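PDB 3E6E: alanine racemase from Enterococcus faecalis, which is a two-chain enzyme of the alanine racemase family, with a TIM-barrel N-terminal domain and a beta-rich C-terminal domain. Local coordinates for residues I284-A287 and L291-L294. The protein carries 1 engineered substitution. Numbering follows the deposited sequence.
Sequences IGYA and LRHL. With DCS (D-[3-hydroxy-2-methyl-5-phosphonooxymethyl-pyridin-4-ylmethyl]-N,O-cycloserylamide), chain F.
The phenol ring of Y286 and the side chain of R292 run alongside each other in the same direction. They sit in a loop of the beta-rich C-terminal domain of this alanine racemase-family protein, by a pocket shared between two subunits. The methylene chain of R292 reaches the ring obliquely, through CG and CD. R292 CG is modelled 3.2 Å from Y286 CD2, short for two carbons and doubtful in its exact value. R292 CD is 3.6 Å from Y286 CE2. The guanidinium does not stack on the ring. Its plane is turned 79° from it, and Y286 CE2 approaches the rim of the guanidinium, close to the plane of that group.

The loop joins strands 277-282 and 298-301, at the dimer interface. The chain turns back here, bringing the CA atoms of Y286 and L291 to 4.4 Å. Y286 CB then rests against the backbone of L291, 4.0 Å from its CA. L291 O accepts a hydrogen bond from L294 N at 2.8 Å, which closes a 3-10 turn.

Y286 CG sits between its backbone N and carbonyl carbon (chi1 56°), which leans the ring on R292. The R292 chain bends about CG-CD (chi3 75°), and this sets where the guanidinium goes beyond the methylenes.

G285 N is hydrogen-bonded to D288 OD1 within the loop, and R292 N to E357 OE2 of the second subunit. M314 of the same chain and Y356 of the second subunit also pack on Y286.

The ring ends in the DCS pocket. Y267 of the same chain and R139 and Y356 of the second subunit are also hydrogen-bonded to DCS. Y286 OH donates a weak hydrogen bond of 2.8 Å to DCS OG and lies 3.2 Å from DCS ND.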
loop_
_atom_site.group_PDB
_atom_site.type_symbol
_atom_site.label_atom_id
_atom_site.label_comp_id
_atom_site.label_asym_id
_atom_site.label_seq_id
_atom_site.Cartn_x
_atom_site.Cartn_y
_atom_site.Cartn_z
ATOM N N ILE A 284 1.685 -7.913 11.836
ATOM C CA ILE A 284 1.967 -7.034 10.709
ATOM C C ILE A 284 2.215 -7.929 9.510
ATOM O O ILE A 284 3.005 -8.872 9.588
ATOM C CB ILE A 284 3.207 -6.147 10.970
ATOM C CG1 ILE A 284 3.396 -5.162 9.819
ATOM C CG2 ILE A 284 4.445 -7.010 11.160
ATOM C CD1 ILE A 284 4.606 -4.243 10.001
ATOM N N GLY A 285 1.530 -7.639 8.405
ATOM C CA GLY A 285 1.671 -8.457 7.207
ATOM C C GLY A 285 1.755 -7.674 5.918
ATOM O O GLY A 285 1.881 -6.455 5.939
ATOM N N TYR A 286 1.660 -8.361 4.789
ATOM C CA TYR A 286 1.784 -7.666 3.531
ATOM C C TYR A 286 0.644 -6.719 3.221
ATOM O O TYR A 286 0.719 -5.939 2.277
ATOM C CB TYR A 286 2.023 -8.656 2.378
ATOM C CG TYR A 286 1.013 -9.760 2.195
ATOM C CD1 TYR A 286 -0.226 -9.512 1.600
ATOM C CD2 TYR A 286 1.343 -11.085 2.526
ATOM C CE1 TYR A 286 -1.111 -10.554 1.322
ATOM C CE2 TYR A 286 0.469 -12.140 2.256
ATOM C CZ TYR A 286 -0.755 -11.874 1.644
ATOM O OH TYR A 286 -1.578 -12.921 1.284
ATOM N N ALA A 287 -0.406 -6.773 4.026
ATOM C CA ALA A 287 -1.543 -5.894 3.825
ATOM C C ALA A 287 -1.166 -4.555 4.435
ATOM O O ALA A 287 -1.796 -3.540 4.166
ATOM C CB ALA A 287 -2.768 -6.456 4.512
ATOM N N LEU A 291 5.745 -6.521 2.626
ATOM C CA LEU A 291 5.707 -7.478 1.532
ATOM C C LEU A 291 6.344 -8.847 1.750
ATOM O O LEU A 291 7.382 -8.985 2.396
ATOM C CB LEU A 291 6.304 -6.834 0.276
ATOM C CG LEU A 291 5.707 -5.502 -0.191
ATOM C CD1 LEU A 291 6.164 -5.247 -1.620
ATOM C CD2 LEU A 291 4.178 -5.531 -0.134
ATOM N N ARG A 292 5.710 -9.852 1.155
ATOM C CA ARG A 292 6.137 -11.233 1.253
ATOM C C ARG A 292 7.625 -11.453 1.031
ATOM O O ARG A 292 8.208 -12.380 1.593
ATOM C CB ARG A 292 5.300 -12.089 0.292
ATOM C CG ARG A 292 3.823 -12.158 0.723
ATOM C CD ARG A 292 2.878 -12.733 -0.322
ATOM N NE ARG A 292 2.992 -14.178 -0.446
ATOM C CZ ARG A 292 3.685 -14.801 -1.396
ATOM N NH1 ARG A 292 4.328 -14.096 -2.320
ATOM N NH2 ARG A 292 3.740 -16.133 -1.420
ATOM N N HIS A 293 8.268 -10.611 0.235
ATOM C CA HIS A 293 9.694 -10.821 0.025
ATOM C C HIS A 293 10.563 -10.375 1.175
ATOM O O HIS A 293 11.778 -10.267 1.030
ATOM C CB HIS A 293 10.167 -10.139 -1.239
ATOM C CG HIS A 293 9.856 -10.905 -2.478
ATOM N ND1 HIS A 293 8.620 -10.865 -3.085
ATOM C CD2 HIS A 293 10.616 -11.748 -3.213
ATOM C CE1 HIS A 293 8.635 -11.650 -4.146
ATOM N NE2 HIS A 293 9.833 -12.197 -4.246
ATOM N N LEU A 294 9.963 -10.111 2.323
ATOM C CA LEU A 294 10.779 -9.693 3.441
ATOM C C LEU A 294 11.226 -10.896 4.255
ATOM O O LEU A 294 11.894 -10.739 5.285
ATOM C CB LEU A 294 10.028 -8.684 4.321
ATOM C CG LEU A 294 9.935 -7.264 3.754
ATOM C CD1 LEU A 294 9.039 -6.432 4.620
ATOM C CD2 LEU A 294 11.294 -6.639 3.697
HETATM N N1 DCS F . -8.893 -18.250 7.967
HETATM C C2 DCS F . -7.769 -17.619 8.582
HETATM C C2A DCS F . -7.402 -17.904 10.038
HETATM C C3 DCS F . -7.036 -16.729 7.790
HETATM O O3 DCS F . -5.958 -16.080 8.291
HETATM C C4 DCS F . -7.447 -16.509 6.401
HETATM C C4A DCS F . -6.660 -15.562 5.555
HETATM C C5 DCS F . -8.624 -17.211 5.858
HETATM C C6 DCS F . -9.305 -18.059 6.665
HETATM C C5A DCS F . -9.153 -17.054 4.403
HETATM O O4P DCS F . -8.231 -17.592 3.425
HETATM P P DCS F . -8.450 -17.611 1.820
HETATM O O1P DCS F . -9.649 -18.404 1.548
HETATM O O2P DCS F . -8.596 -16.233 1.341
HETATM O O3P DCS F . -7.282 -18.234 1.227
HETATM N N DCS F . -5.293 -16.139 5.302
HETATM C CA DCS F . -4.391 -15.423 4.524
HETATM C C DCS F . -3.374 -14.559 5.021
HETATM O O DCS F . -3.126 -14.295 6.330
HETATM N ND DCS F . -2.717 -14.062 4.006
HETATM O OG DCS F . -3.268 -14.567 2.840
HETATM C CB DCS F . -4.286 -15.393 3.160
#